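Local atomic coordinates of conserved membrane protein (PDB entry 6GZU), a protein that probably acts on host proteins as a secreted CE-clan cysteine protease effector, combining deubiquitination with acetylation and inducing Golgi fragmentation. Residues Lys57-Tyr62 / Asn175-Ala180; Arg145-Phe150 / Ser168-Leu173; Phe49-Ala54 / Tyr101-Trp106; Val138-Asp143 / Ser185-Lys190. All blocks are in the same frame, centred on the assembly; numbering follows the deposited sequence. Where two conformers were deposited one is given.

Interaction 1: Lys57-Tyr62 / Asn175-Ala180; sequences KDLHLY and NVYPDA. With ZN (zinc ion), chain C.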
loop_
_atom_site.group_PDB
_atom_site.type_symbol
_atom_site.label_atom_id
_atom_site.label_comp_id
_atom_site.label_asym_id
_atom_site.label_seq_id
_atom_site.Cartn_x
_atom_site.Cartn_y
_atom_site.Cartn_z
ATOM N N LYS A 57 12.180 4.972 2.923
ATOM C CA LYS A 57 12.261 6.403 2.560
ATOM C C LYS A 57 11.071 7.163 3.142
ATOM O O LYS A 57 11.225 8.285 3.643
ATOM C CB LYS A 57 12.313 6.609 1.038
ATOM C CG LYS A 57 13.679 6.245 0.408
ATOM C CD LYS A 57 13.623 6.295 -1.126
ATOM C CE LYS A 57 13.333 7.724 -1.613
ATOM N NZ LYS A 57 14.337 8.719 -1.091
ATOM N N ASP A 58 9.874 6.571 3.123
ATOM C CA ASP A 58 8.707 7.324 3.629
ATOM C C ASP A 58 8.753 7.540 5.141
ATOM O O ASP A 58 8.205 8.513 5.644
ATOM C CB ASP A 58 7.394 6.635 3.212
ATOM C CG ASP A 58 7.108 6.795 1.762
ATOM O OD1 ASP A 58 7.528 7.826 1.205
ATOM O OD2 ASP A 58 6.442 5.947 1.172
ATOM N N LEU A 59 9.475 6.671 5.860
ATOM C CA LEU A 59 9.685 6.851 7.304
ATOM C C LEU A 59 10.972 7.600 7.607
ATOM O O LEU A 59 11.401 7.667 8.777
ATOM C CB LEU A 59 9.734 5.477 7.996
ATOM C CG LEU A 59 8.369 4.776 7.875
ATOM C CD1 LEU A 59 8.514 3.289 8.324
ATOM C CD2 LEU A 59 7.415 5.525 8.737
ATOM N N HIS A 60 11.588 8.186 6.580
ATOM C CA HIS A 60 12.864 8.930 6.726
ATOM C C HIS A 60 13.997 8.128 7.333
ATOM O O HIS A 60 14.832 8.677 8.078
ATOM C CB HIS A 60 12.618 10.247 7.474
ATOM C CG HIS A 60 11.435 10.997 6.932
ATOM N ND1 HIS A 60 10.183 10.947 7.512
ATOM C CD2 HIS A 60 11.292 11.740 5.814
ATOM C CE1 HIS A 60 9.336 11.695 6.817
ATOM N NE2 HIS A 60 9.985 12.192 5.782
ATOM N N LEU A 61 14.017 6.838 7.008
ATOM C CA LEU A 61 15.029 5.913 7.451
ATOM C C LEU A 61 16.002 5.534 6.356
ATOM O O LEU A 61 16.767 4.584 6.514
ATOM C CB LEU A 61 14.364 4.658 7.995
ATOM C CG LEU A 61 13.620 4.899 9.315
ATOM C CD1 LEU A 61 12.748 3.712 9.624
ATOM C CD2 LEU A 61 14.580 5.149 10.427
ATOM N N TYR A 62 16.067 6.292 5.273
ATOM C CA TYR A 62 16.997 5.917 4.216
ATOM C C TYR A 62 17.851 7.099 3.773
ATOM O O TYR A 62 17.324 8.154 3.458
ATOM C CB TYR A 62 16.245 5.305 3.022
ATOM C CG TYR A 62 17.235 4.748 2.052
ATOM C CD1 TYR A 62 17.953 3.594 2.367
ATOM C CD2 TYR A 62 17.535 5.419 0.871
ATOM C CE1 TYR A 62 18.911 3.096 1.516
ATOM C CE2 TYR A 62 18.497 4.935 0.013
ATOM C CZ TYR A 62 19.184 3.772 0.345
ATOM O OH TYR A 62 20.143 3.262 -0.502
ATOM N N ASN A 175 13.532 -2.459 14.824
ATOM C CA ASN A 175 14.737 -1.902 15.444
ATOM C C ASN A 175 14.554 -0.402 15.746
ATOM O O ASN A 175 15.361 0.200 16.479
ATOM C CB ASN A 175 15.934 -2.060 14.505
ATOM C CG ASN A 175 16.374 -3.504 14.318
ATOM O OD1 ASN A 175 16.194 -4.352 15.196
ATOM N ND2 ASN A 175 16.984 -3.784 13.168
ATOM N N VAL A 176 13.552 0.210 15.139
ATOM C CA VAL A 176 13.324 1.659 15.284
ATOM C C VAL A 176 12.158 1.966 16.205
ATOM O O VAL A 176 12.207 2.933 16.971
ATOM C CB VAL A 176 13.084 2.313 13.876
ATOM C CG1 VAL A 176 12.672 3.823 14.000
ATOM C CG2 VAL A 176 14.349 2.146 13.012
ATOM N N TYR A 177 11.086 1.172 16.094
ATOM C CA TYR A 177 9.871 1.324 16.900
ATOM C C TYR A 177 9.855 0.191 17.901
ATOM O O TYR A 177 9.443 -0.922 17.550
ATOM C CB TYR A 177 8.635 1.266 16.015
ATOM C CG TYR A 177 8.642 2.400 15.012
ATOM C CD1 TYR A 177 8.099 3.626 15.317
ATOM C CD2 TYR A 177 9.260 2.236 13.755
ATOM C CE1 TYR A 177 8.134 4.638 14.401
ATOM C CE2 TYR A 177 9.309 3.234 12.840
ATOM C CZ TYR A 177 8.754 4.457 13.171
ATOM O OH TYR A 177 8.741 5.549 12.334
ATOM N N PRO A 178 10.301 0.445 19.130
ATOM C CA PRO A 178 10.445 -0.705 20.063
ATOM C C PRO A 178 9.124 -1.307 20.528
ATOM O O PRO A 178 8.073 -0.653 20.435
ATOM C CB PRO A 178 11.181 -0.079 21.279
ATOM C CG PRO A 178 11.802 1.132 20.725
ATOM C CD PRO A 178 10.786 1.688 19.753
ATOM N N ASP A 179 9.167 -2.544 21.025
ATOM C CA ASP A 179 7.996 -3.149 21.624
ATOM C C ASP A 179 7.833 -2.750 23.092
ATOM O O ASP A 179 8.692 -2.043 23.695
ATOM C CB ASP A 179 7.981 -4.679 21.416
ATOM C CG ASP A 179 9.069 -5.400 22.167
ATOM O OD1 ASP A 179 9.380 -5.062 23.331
ATOM O OD2 ASP A 179 9.572 -6.434 21.633
ATOM N N ALA A 180 6.710 -3.182 23.667
ATOM C CA ALA A 180 6.346 -2.781 25.022
ATOM C C ALA A 180 7.264 -3.348 26.075
ATOM O O ALA A 180 7.272 -2.854 27.216
ATOM C CB ALA A 180 4.899 -3.162 25.332
HETATM ZN ZN ZN C . 8.981 13.438 4.623
#
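A small apolar contact joins the turn that closes helix 51-58, where Leu-59 and Leu-61 project, to Val-176 and Tyr-177 in the loop leaving helix 159-174. Leu-61 and Val-176 reach toward each other tip to tip, CD2 of the leucine lying 4.0 Å from CG2 of the valine. That methyl is the valine branch anti to the carbonyl carbon, and CD1 of Leu-61 also lies beside it. The second touch is oblique: the phenolic oxygen of Tyr-177 approaches Leu-59, with OH 3.8 Å from CD2, a van der Waals approach to a methyl group. Between the two leucines His-60 turns the other way. Its positive phi of 56° makes it the C-prime residue of a Schellman motif, in which Leu-61 N bonds to Leu-56 O and His-60 N to Lys-57 O (3.0 Å between these two atoms). The same turn thus sends its leucines to the loop and NE2 of His-60 to the zinc ion at 2.0 Å, a site completed by Cys-78, His-80 and Cys-95. Leu-173, near the end of helix 159-174, packs against both leucines, while Tyr-101 of strand 100-107 lies against Leu-59.

Interaction 2: Arg145-Phe150 / Ser168-Leu173; sequences REVVFF and SIATRL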
loop_
_atom_site.group_PDB
_atom_site.type_symbol
_atom_site.label_atom_id
_atom_site.label_comp_id
_atom_site.label_asym_id
_atom_site.label_seq_id
_atom_site.Cartn_x
_atom_site.Cartn_y
_atom_site.Cartn_z
ATOM N N ARG A 145 2.551 -2.334 15.386
ATOM C CA ARG A 145 3.847 -2.999 15.075
ATOM C C ARG A 145 3.585 -4.216 14.189
ATOM O O ARG A 145 3.982 -5.377 14.506
ATOM C CB ARG A 145 4.632 -3.383 16.325
ATOM C CG ARG A 145 4.937 -2.173 17.169
ATOM C CD ARG A 145 5.852 -2.591 18.358
ATOM N NE ARG A 145 7.254 -2.684 18.012
ATOM C CZ ARG A 145 7.930 -3.812 17.866
ATOM N NH1 ARG A 145 7.309 -4.997 17.862
ATOM N NH2 ARG A 145 9.249 -3.749 17.639
ATOM N N GLU A 146 2.920 -3.960 13.063
ATOM C CA GLU A 146 2.602 -5.046 12.153
ATOM C C GLU A 146 2.810 -4.617 10.724
ATOM O O GLU A 146 2.636 -3.431 10.364
ATOM C CB GLU A 146 1.157 -5.545 12.370
ATOM C CG GLU A 146 0.069 -4.546 12.026
ATOM C CD GLU A 146 -1.359 -4.974 12.444
ATOM O OE1 GLU A 146 -1.495 -5.815 13.353
ATOM O OE2 GLU A 146 -2.378 -4.514 11.839
ATOM N N VAL A 147 3.132 -5.611 9.906
ATOM C CA VAL A 147 3.158 -5.485 8.446
ATOM C C VAL A 147 2.105 -6.429 7.920
ATOM O O VAL A 147 2.208 -7.649 8.092
ATOM C CB VAL A 147 4.581 -5.830 7.877
ATOM C CG1 VAL A 147 4.609 -5.686 6.331
ATOM C CG2 VAL A 147 5.677 -4.987 8.538
ATOM N N VAL A 148 1.043 -5.850 7.353
ATOM C CA VAL A 148 -0.053 -6.634 6.817
ATOM C C VAL A 148 0.037 -6.725 5.297
ATOM O O VAL A 148 0.195 -5.713 4.617
ATOM C CB VAL A 148 -1.416 -5.981 7.218
ATOM C CG1 VAL A 148 -2.614 -6.739 6.572
ATOM C CG2 VAL A 148 -1.509 -5.985 8.753
ATOM N N PHE A 149 -0.049 -7.938 4.777
ATOM C CA PHE A 149 -0.031 -8.138 3.338
ATOM C C PHE A 149 -1.374 -8.702 2.882
ATOM O O PHE A 149 -1.828 -9.772 3.366
ATOM C CB PHE A 149 1.076 -9.153 2.985
ATOM C CG PHE A 149 1.086 -9.553 1.540
ATOM C CD1 PHE A 149 1.368 -8.623 0.551
ATOM C CD2 PHE A 149 0.813 -10.849 1.175
ATOM C CE1 PHE A 149 1.401 -8.995 -0.785
ATOM C CE2 PHE A 149 0.853 -11.218 -0.147
ATOM C CZ PHE A 149 1.123 -10.303 -1.120
ATOM N N PHE A 150 -2.014 -7.981 1.966
ATOM C CA PHE A 150 -3.289 -8.417 1.395
ATOM C C PHE A 150 -3.179 -8.751 -0.070
ATOM O O PHE A 150 -2.757 -7.931 -0.864
ATOM C CB PHE A 150 -4.346 -7.307 1.582
ATOM C CG PHE A 150 -5.669 -7.623 0.947
ATOM C CD1 PHE A 150 -5.882 -7.355 -0.406
ATOM C CD2 PHE A 150 -6.701 -8.212 1.681
ATOM C CE1 PHE A 150 -7.095 -7.682 -1.002
ATOM C CE2 PHE A 150 -7.925 -8.534 1.063
ATOM C CZ PHE A 150 -8.110 -8.246 -0.254
ATOM N N SER A 168 11.939 -8.362 5.883
ATOM C CA SER A 168 13.013 -7.407 6.043
ATOM C C SER A 168 12.437 -6.070 6.549
ATOM O O SER A 168 13.004 -5.441 7.465
ATOM C CB SER A 168 13.754 -7.259 4.731
ATOM O OG SER A 168 14.931 -6.529 4.904
ATOM N N ILE A 169 11.311 -5.620 6.007
ATOM C CA ILE A 169 10.655 -4.438 6.545
ATOM C C ILE A 169 10.349 -4.664 8.017
ATOM O O ILE A 169 10.599 -3.776 8.854
ATOM C CB ILE A 169 9.338 -4.172 5.763
ATOM C CG1 ILE A 169 9.679 -3.730 4.338
ATOM C CG2 ILE A 169 8.459 -3.129 6.498
ATOM C CD1 ILE A 169 8.453 -3.809 3.379
ATOM N N ALA A 170 9.751 -5.811 8.362
ATOM C CA ALA A 170 9.341 -6.024 9.766
ATOM C C ALA A 170 10.539 -5.952 10.685
ATOM O O ALA A 170 10.447 -5.394 11.812
ATOM C CB ALA A 170 8.682 -7.377 9.911
ATOM N N THR A 171 11.666 -6.555 10.267
ATOM C CA THR A 171 12.871 -6.596 11.092
ATOM C C THR A 171 13.465 -5.199 11.232
ATOM O O THR A 171 13.819 -4.768 12.348
ATOM C CB THR A 171 13.867 -7.548 10.476
ATOM O OG1 THR A 171 13.292 -8.865 10.542
ATOM C CG2 THR A 171 15.221 -7.544 11.285
ATOM N N ARG A 172 13.605 -4.468 10.121
ATOM C CA ARG A 172 14.177 -3.128 10.199
ATOM C C ARG A 172 13.345 -2.143 11.002
ATOM O O ARG A 172 13.908 -1.318 11.754
ATOM C CB ARG A 172 14.460 -2.557 8.810
ATOM C CG ARG A 172 15.500 -3.415 8.023
ATOM C CD ARG A 172 15.942 -2.596 6.805
ATOM N NE ARG A 172 16.695 -3.394 5.851
ATOM C CZ ARG A 172 17.971 -3.652 6.011
ATOM N NH1 ARG A 172 18.591 -3.135 7.064
ATOM N NH2 ARG A 172 18.652 -4.362 5.119
ATOM N N LEU A 173 12.022 -2.189 10.853
ATOM C CA LEU A 173 11.162 -1.278 11.598
ATOM C C LEU A 173 11.118 -1.649 13.073
ATOM O O LEU A 173 11.001 -0.760 13.913
ATOM C CB LEU A 173 9.750 -1.210 11.031
ATOM C CG LEU A 173 9.709 -0.727 9.571
ATOM C CD1 LEU A 173 8.284 -0.460 9.192
ATOM C CD2 LEU A 173 10.559 0.589 9.419
#
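Val-147 and Ile-169 cross at about a right angle, and the CG2 methyl of each makes the touch, 3.9 Å apart. In both residues CB is directed at the partner segment. In Val-147, CG2 is the branch anti to the carbonyl carbon, CG1 being anti to the backbone N (chi1 -180°), and it is CG2 that faces the helix. The same methyl lies alongside the helix backbone at Ala-170, 4.0 Å from CA and 4.1 Å from CB of that residue. With one methyl as its whole side chain, Ala-170 lets the strand come close, and the CA atoms of Val-147 and Ala-170 are 6.3 Å apart. The contact belongs to a beta-alpha-beta unit in which strand 146-150 leads through helix 159-174 to the parallel edge strand 188-191, so it holds the connecting helix to one face of the sheet. Alternation along the strand puts Glu-146 on the other side, where OE1 forms salt bridges with Lys-190 and Arg-144 and OE2 is hydrogen-bonded to Tyr-215 of helix 204-217. Ile-169 also packs on Ile-51 and Val-55 of helix 51-58, placing its side chain between that helix and the strand. At the start of strand 146-150, Arg-145 and Glu-146 both face Asn-141 in a G1 beta bulge, and Arg-145 NH2 donates to the carbonyl oxygens of Tyr-177 and Ser-185.

Interaction 3: Phe49-Ala54 / Tyr101-Trp106; sequences FSIERA and YAYPLW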
loop_
_atom_site.group_PDB
_atom_site.type_symbol
_atom_site.label_atom_id
_atom_site.label_comp_id
_atom_site.label_asym_id
_atom_site.label_seq_id
_atom_site.Cartn_x
_atom_site.Cartn_y
_atom_site.Cartn_z
ATOM N N PHE A 49 10.271 -5.878 -5.253
ATOM C CA PHE A 49 11.677 -5.486 -5.226
ATOM C C PHE A 49 11.873 -4.078 -4.702
ATOM O O PHE A 49 12.961 -3.772 -4.238
ATOM C CB PHE A 49 12.314 -5.615 -6.616
ATOM C CG PHE A 49 12.337 -7.008 -7.144
ATOM C CD1 PHE A 49 13.090 -7.970 -6.534
ATOM C CD2 PHE A 49 11.605 -7.342 -8.257
ATOM C CE1 PHE A 49 13.108 -9.267 -7.010
ATOM C CE2 PHE A 49 11.641 -8.626 -8.761
ATOM C CZ PHE A 49 12.406 -9.601 -8.152
ATOM N N SER A 50 10.843 -3.235 -4.763
ATOM C CA SER A 50 11.013 -1.823 -4.406
ATOM C C SER A 50 10.281 -1.430 -3.146
ATOM O O SER A 50 10.533 -0.338 -2.594
ATOM C CB SER A 50 10.588 -0.919 -5.550
ATOM O OG SER A 50 9.182 -0.982 -5.683
ATOM N N ILE A 51 9.424 -2.300 -2.613
ATOM C CA ILE A 51 8.574 -1.905 -1.473
ATOM C C ILE A 51 9.401 -1.585 -0.206
ATOM O O ILE A 51 9.088 -0.625 0.467
ATOM C CB ILE A 51 7.456 -2.979 -1.204
ATOM C CG1 ILE A 51 6.555 -2.599 -0.041
ATOM C CG2 ILE A 51 8.063 -4.358 -0.941
ATOM C CD1 ILE A 51 5.763 -1.297 -0.212
ATOM N N GLU A 52 10.466 -2.331 0.093
ATOM C CA GLU A 52 11.188 -2.048 1.329
ATOM C C GLU A 52 11.818 -0.642 1.252
ATOM O O GLU A 52 11.749 0.145 2.222
ATOM C CB GLU A 52 12.251 -3.103 1.614
ATOM C CG GLU A 52 13.125 -2.730 2.814
ATOM C CD GLU A 52 14.156 -3.775 3.082
ATOM O OE1 GLU A 52 14.671 -4.433 2.135
ATOM O OE2 GLU A 52 14.488 -3.967 4.261
ATOM N N ARG A 53 12.473 -0.343 0.126
ATOM C CA ARG A 53 13.105 0.987 -0.049
ATOM C C ARG A 53 12.048 2.090 0.051
ATOM O O ARG A 53 12.288 3.142 0.680
ATOM C CB ARG A 53 13.884 1.050 -1.377
ATOM C CG ARG A 53 14.558 2.367 -1.716
ATOM C CD ARG A 53 15.699 2.685 -0.803
ATOM N NE ARG A 53 16.754 1.668 -0.860
ATOM C CZ ARG A 53 17.790 1.676 -1.706
ATOM N NH1 ARG A 53 17.934 2.655 -2.612
ATOM N NH2 ARG A 53 18.691 0.690 -1.644
ATOM N N ALA A 54 10.858 1.876 -0.512
ATOM C CA ALA A 54 9.804 2.880 -0.441
ATOM C C ALA A 54 9.353 3.149 0.991
ATOM O O ALA A 54 9.213 4.320 1.438
ATOM C CB ALA A 54 8.604 2.487 -1.330
ATOM N N TYR A 101 0.618 3.191 6.927
ATOM C CA TYR A 101 1.195 3.447 5.608
ATOM C C TYR A 101 0.747 2.331 4.690
ATOM O O TYR A 101 1.081 1.176 4.923
ATOM C CB TYR A 101 2.731 3.462 5.708
ATOM C CG TYR A 101 3.277 4.646 6.489
ATOM C CD1 TYR A 101 3.047 4.773 7.856
ATOM C CD2 TYR A 101 4.087 5.615 5.858
ATOM C CE1 TYR A 101 3.550 5.894 8.558
ATOM C CE2 TYR A 101 4.619 6.706 6.549
ATOM C CZ TYR A 101 4.329 6.839 7.895
ATOM O OH TYR A 101 4.809 7.931 8.601
ATOM N N ALA A 102 -0.003 2.650 3.637
ATOM C CA ALA A 102 -0.572 1.606 2.801
ATOM C C ALA A 102 -0.103 1.696 1.351
ATOM O O ALA A 102 -0.363 2.727 0.698
ATOM C CB ALA A 102 -2.092 1.610 2.881
ATOM N N TYR A 103 0.526 0.637 0.832
ATOM C CA TYR A 103 1.196 0.668 -0.455
ATOM C C TYR A 103 0.598 -0.305 -1.431
ATOM O O TYR A 103 0.687 -1.531 -1.259
ATOM C CB TYR A 103 2.661 0.201 -0.272
ATOM C CG TYR A 103 3.489 1.137 0.567
ATOM C CD1 TYR A 103 3.444 1.083 1.973
ATOM C CD2 TYR A 103 4.248 2.132 -0.044
ATOM C CE1 TYR A 103 4.189 1.998 2.733
ATOM C CE2 TYR A 103 4.978 3.066 0.695
ATOM C CZ TYR A 103 4.924 3.013 2.072
ATOM O OH TYR A 103 5.666 3.939 2.779
ATOM N N PRO A 104 0.046 0.219 -2.520
ATOM C CA PRO A 104 -0.346 -0.675 -3.637
ATOM C C PRO A 104 0.919 -1.297 -4.211
ATOM O O PRO A 104 1.929 -0.597 -4.451
ATOM C CB PRO A 104 -0.986 0.298 -4.653
ATOM C CG PRO A 104 -1.456 1.476 -3.765
ATOM C CD PRO A 104 -0.386 1.617 -2.721
ATOM N N LEU A 105 0.891 -2.607 -4.437
ATOM C CA LEU A 105 2.061 -3.343 -4.875
ATOM C C LEU A 105 1.671 -4.124 -6.131
ATOM O O LEU A 105 0.743 -4.940 -6.073
ATOM C CB LEU A 105 2.594 -4.246 -3.736
ATOM C CG LEU A 105 3.994 -4.851 -3.902
ATOM C CD1 LEU A 105 4.630 -5.308 -2.624
ATOM C CD2 LEU A 105 3.804 -6.128 -4.750
ATOM N N TRP A 106 2.405 -3.885 -7.214
ATOM C CA TRP A 106 2.160 -4.434 -8.551
ATOM C C TRP A 106 3.072 -5.631 -8.768
ATOM O O TRP A 106 4.237 -5.601 -8.395
ATOM C CB TRP A 106 2.513 -3.371 -9.581
ATOM C CG TRP A 106 2.141 -3.730 -10.964
ATOM C CD1 TRP A 106 0.974 -3.407 -11.601
ATOM C CD2 TRP A 106 2.943 -4.447 -11.934
ATOM N NE1 TRP A 106 0.983 -3.896 -12.896
ATOM C CE2 TRP A 106 2.176 -4.532 -13.126
ATOM C CE3 TRP A 106 4.222 -5.030 -11.911
ATOM C CZ2 TRP A 106 2.648 -5.169 -14.269
ATOM C CZ3 TRP A 106 4.686 -5.686 -13.062
ATOM C CH2 TRP A 106 3.907 -5.737 -14.216
#
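Helix 51-58, whose C-terminal end leads into the zinc-binding turn, packs its first turn against strand 100-107 of the central mixed sheet. Ile-51 is the helix side chain that meets both strand residues, Tyr-103 and Leu-105. Its CG1 branch extends anti to the backbone N (chi1 -180°) and brings CD1 obliquely onto the base of the Tyr-103 side chain, 3.4 Å from CG and equally near CB, a tight approach for carbon atoms. Nearer the backbone, its branched base meets Leu-105 at about a right angle: CD1 of the leucine is 3.9 Å from CB of Ile-51, with CG2 of Ile-51 at a similar distance. The two strand residues, separated by Pro-104 and directed to the same face, therefore take up different parts of one side chain. One helical turn further on, Ala-54 places CB 4.2 Å from CE2 of Tyr-103, again obliquely to the ring. Ile-51 is backed by Ala-165 and Ile-169 of helix 159-174, while Leu-105 rests on Val-138 of the adjoining strand. Every touch across the contact is apolar apart from the tyrosine oxygen, which passes Ala-54 O at 3.8 Å and is hydrogen-bonded to Asp-58 OD2. Because OD1 of that carboxylate bonds to NE2 of the zinc ligand His-80, Tyr-103 is a further member of the polar network behind the metal, and probably helps fix the orientation of Asp-58.

Interaction 4: Val138-Asp143 / Ser185-Lys190; sequences VIVNLD and SPFIVK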
loop_
_atom_site.group_PDB
_atom_site.type_symbol
_atom_site.label_atom_id
_atom_site.label_comp_id
_atom_site.label_asym_id
_atom_site.label_seq_id
_atom_site.Cartn_x
_atom_site.Cartn_y
_atom_site.Cartn_z
ATOM N N VAL A 138 0.437 -3.682 0.832
ATOM C CA VAL A 138 1.278 -3.871 2.037
ATOM C C VAL A 138 0.926 -2.701 2.942
ATOM O O VAL A 138 1.023 -1.518 2.556
ATOM C CB VAL A 138 2.777 -3.839 1.680
ATOM C CG1 VAL A 138 3.656 -3.783 2.957
ATOM C CG2 VAL A 138 3.153 -5.060 0.841
ATOM N N ILE A 139 0.504 -3.000 4.166
ATOM C CA ILE A 139 0.215 -1.965 5.138
ATOM C C ILE A 139 1.261 -2.037 6.262
ATOM O O ILE A 139 1.490 -3.109 6.853
ATOM C CB ILE A 139 -1.177 -2.181 5.790
ATOM C CG1 ILE A 139 -2.288 -2.232 4.737
ATOM C CG2 ILE A 139 -1.427 -1.053 6.868
ATOM C CD1 ILE A 139 -3.628 -2.703 5.292
ATOM N N VAL A 140 1.866 -0.905 6.607
ATOM C CA VAL A 140 2.722 -0.796 7.792
ATOM C C VAL A 140 1.915 -0.027 8.815
ATOM O O VAL A 140 1.483 1.111 8.563
ATOM C CB VAL A 140 4.051 -0.086 7.464
ATOM C CG1 VAL A 140 4.834 0.219 8.752
ATOM C CG2 VAL A 140 4.865 -0.955 6.503
ATOM N N ASN A 141 1.691 -0.646 9.975
ATOM C CA ASN A 141 0.941 -0.014 11.059
ATOM C C ASN A 141 1.898 0.170 12.221
ATOM O O ASN A 141 2.313 -0.812 12.873
ATOM C CB ASN A 141 -0.293 -0.850 11.449
ATOM C CG ASN A 141 -1.183 -0.175 12.458
ATOM O OD1 ASN A 141 -0.707 0.480 13.392
ATOM N ND2 ASN A 141 -2.492 -0.344 12.310
ATOM N N LEU A 142 2.313 1.412 12.459
ATOM C CA LEU A 142 3.317 1.651 13.490
ATOM C C LEU A 142 2.756 1.439 14.904
ATOM O O LEU A 142 3.498 1.057 15.835
ATOM C CB LEU A 142 3.878 3.091 13.372
ATOM C CG LEU A 142 4.575 3.489 12.046
ATOM C CD1 LEU A 142 4.994 4.948 12.104
ATOM C CD2 LEU A 142 5.800 2.591 11.789
ATOM N N ASP A 143 1.462 1.703 15.084
ATOM C CA ASP A 143 0.848 1.585 16.408
ATOM C C ASP A 143 0.740 0.123 16.817
ATOM O O ASP A 143 0.983 -0.226 17.979
ATOM C CB ASP A 143 -0.551 2.234 16.429
ATOM C CG ASP A 143 -0.500 3.753 16.492
ATOM O OD1 ASP A 143 0.328 4.330 17.256
ATOM O OD2 ASP A 143 -1.309 4.378 15.786
ATOM N N SER A 185 12.097 -6.191 18.763
ATOM C CA SER A 185 11.574 -7.379 18.074
ATOM C C SER A 185 10.998 -7.015 16.711
ATOM O O SER A 185 10.454 -5.931 16.530
ATOM C CB SER A 185 10.483 -8.000 18.949
ATOM O OG SER A 185 9.401 -7.094 19.173
ATOM N N PRO A 186 11.052 -7.938 15.738
ATOM C CA PRO A 186 10.442 -7.616 14.449
ATOM C C PRO A 186 8.954 -7.320 14.576
ATOM O O PRO A 186 8.280 -7.914 15.430
ATOM C CB PRO A 186 10.637 -8.905 13.655
ATOM C CG PRO A 186 11.886 -9.503 14.209
ATOM C CD PRO A 186 11.821 -9.194 15.680
ATOM N N PHE A 187 8.438 -6.429 13.741
ATOM C CA PHE A 187 6.989 -6.296 13.633
ATOM C C PHE A 187 6.425 -7.669 13.235
ATOM O O PHE A 187 7.089 -8.485 12.543
ATOM C CB PHE A 187 6.620 -5.303 12.518
ATOM C CG PHE A 187 6.730 -3.860 12.907
ATOM C CD1 PHE A 187 7.468 -3.439 14.001
ATOM C CD2 PHE A 187 6.047 -2.909 12.174
ATOM C CE1 PHE A 187 7.542 -2.085 14.302
ATOM C CE2 PHE A 187 6.118 -1.582 12.477
ATOM C CZ PHE A 187 6.852 -1.162 13.570
ATOM N N ILE A 188 5.173 -7.947 13.620
ATOM C CA ILE A 188 4.542 -9.187 13.147
ATOM C C ILE A 188 4.138 -9.045 11.693
ATOM O O ILE A 188 3.669 -7.976 11.305
ATOM C CB ILE A 188 3.347 -9.545 14.030
ATOM C CG1 ILE A 188 2.785 -10.897 13.650
ATOM C CG2 ILE A 188 2.247 -8.462 13.947
ATOM C CD1 ILE A 188 1.773 -11.396 14.639
ATOM N N VAL A 189 4.364 -10.077 10.883
ATOM C CA VAL A 189 3.888 -10.127 9.501
ATOM C C VAL A 189 2.603 -10.932 9.451
ATOM O O VAL A 189 2.541 -12.101 9.878
ATOM C CB VAL A 189 4.963 -10.766 8.561
ATOM C CG1 VAL A 189 4.410 -10.923 7.092
ATOM C CG2 VAL A 189 6.259 -9.932 8.581
ATOM N N LYS A 190 1.570 -10.347 8.850
ATOM C CA LYS A 190 0.276 -11.019 8.715
ATOM C C LYS A 190 -0.114 -11.066 7.221
ATOM O O LYS A 190 -0.427 -10.033 6.631
ATOM C CB LYS A 190 -0.822 -10.225 9.473
ATOM C CG LYS A 190 -0.591 -10.107 10.992
ATOM C CD LYS A 190 -1.691 -9.287 11.678
ATOM C CE LYS A 190 -1.516 -9.349 13.194
ATOM N NZ LYS A 190 -2.474 -8.431 13.933
#
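Phe-187 brings one corner of its ring, CE2, against the backbone and side chains at the end of strand 134-141. CD2 of Leu-142 lies 4.2 Å from CE2 and CG1 of Val-140 lies 4.3 Å from it, both methyls meeting the ring at its edge and near its plane. The carbonyl oxygen of Asn-141 comes obliquely to the same corner, with O 3.9 Å from CE2. Although the CB of Leu-142 points off from the partner segment, the end of its side chain returns to the phenylalanine. Tyr-177 and Arg-145 also pack on the ring, and the backbone of Phe-187 is hydrogen-bonded to that of Ala-170. In the sheet, strand 146-150 runs between strands 134-141 and 188-191, so the phenylalanine, just ahead of the edge strand, reaches past the intervening strand's beginning. Phe-187 thus lies where the beta-alpha-beta crossover from helix 159-174 enters strand 188-191, in a part of the chain consistent with the catalytic domain of the Ulp1 protease family.

How the interactions relate
Interactions 2 and 4 nearly coincide, their centres 4 Å apart, and lie about 11 Å from interaction 1; interaction 3 is 11 Å from interaction 2 and 15 Å from interaction 1. Along the chain interaction 3 closes before interactions 2 and 4 open, interaction 2 is nested within interaction 4, and interaction 1 alternates with both 3 and 4. Interactions 2, 3 and 4 share the mixed sheet, whose strands 100-107, 134-141, 146-150 and 188-191 are successive neighbours. Helix 51-58 links interactions 1 and 3, and a salt bridge from Glu-52 to Arg-172 ties it to helix 159-174. The zinc-binding turn is thereby joined to the protease-like sheet.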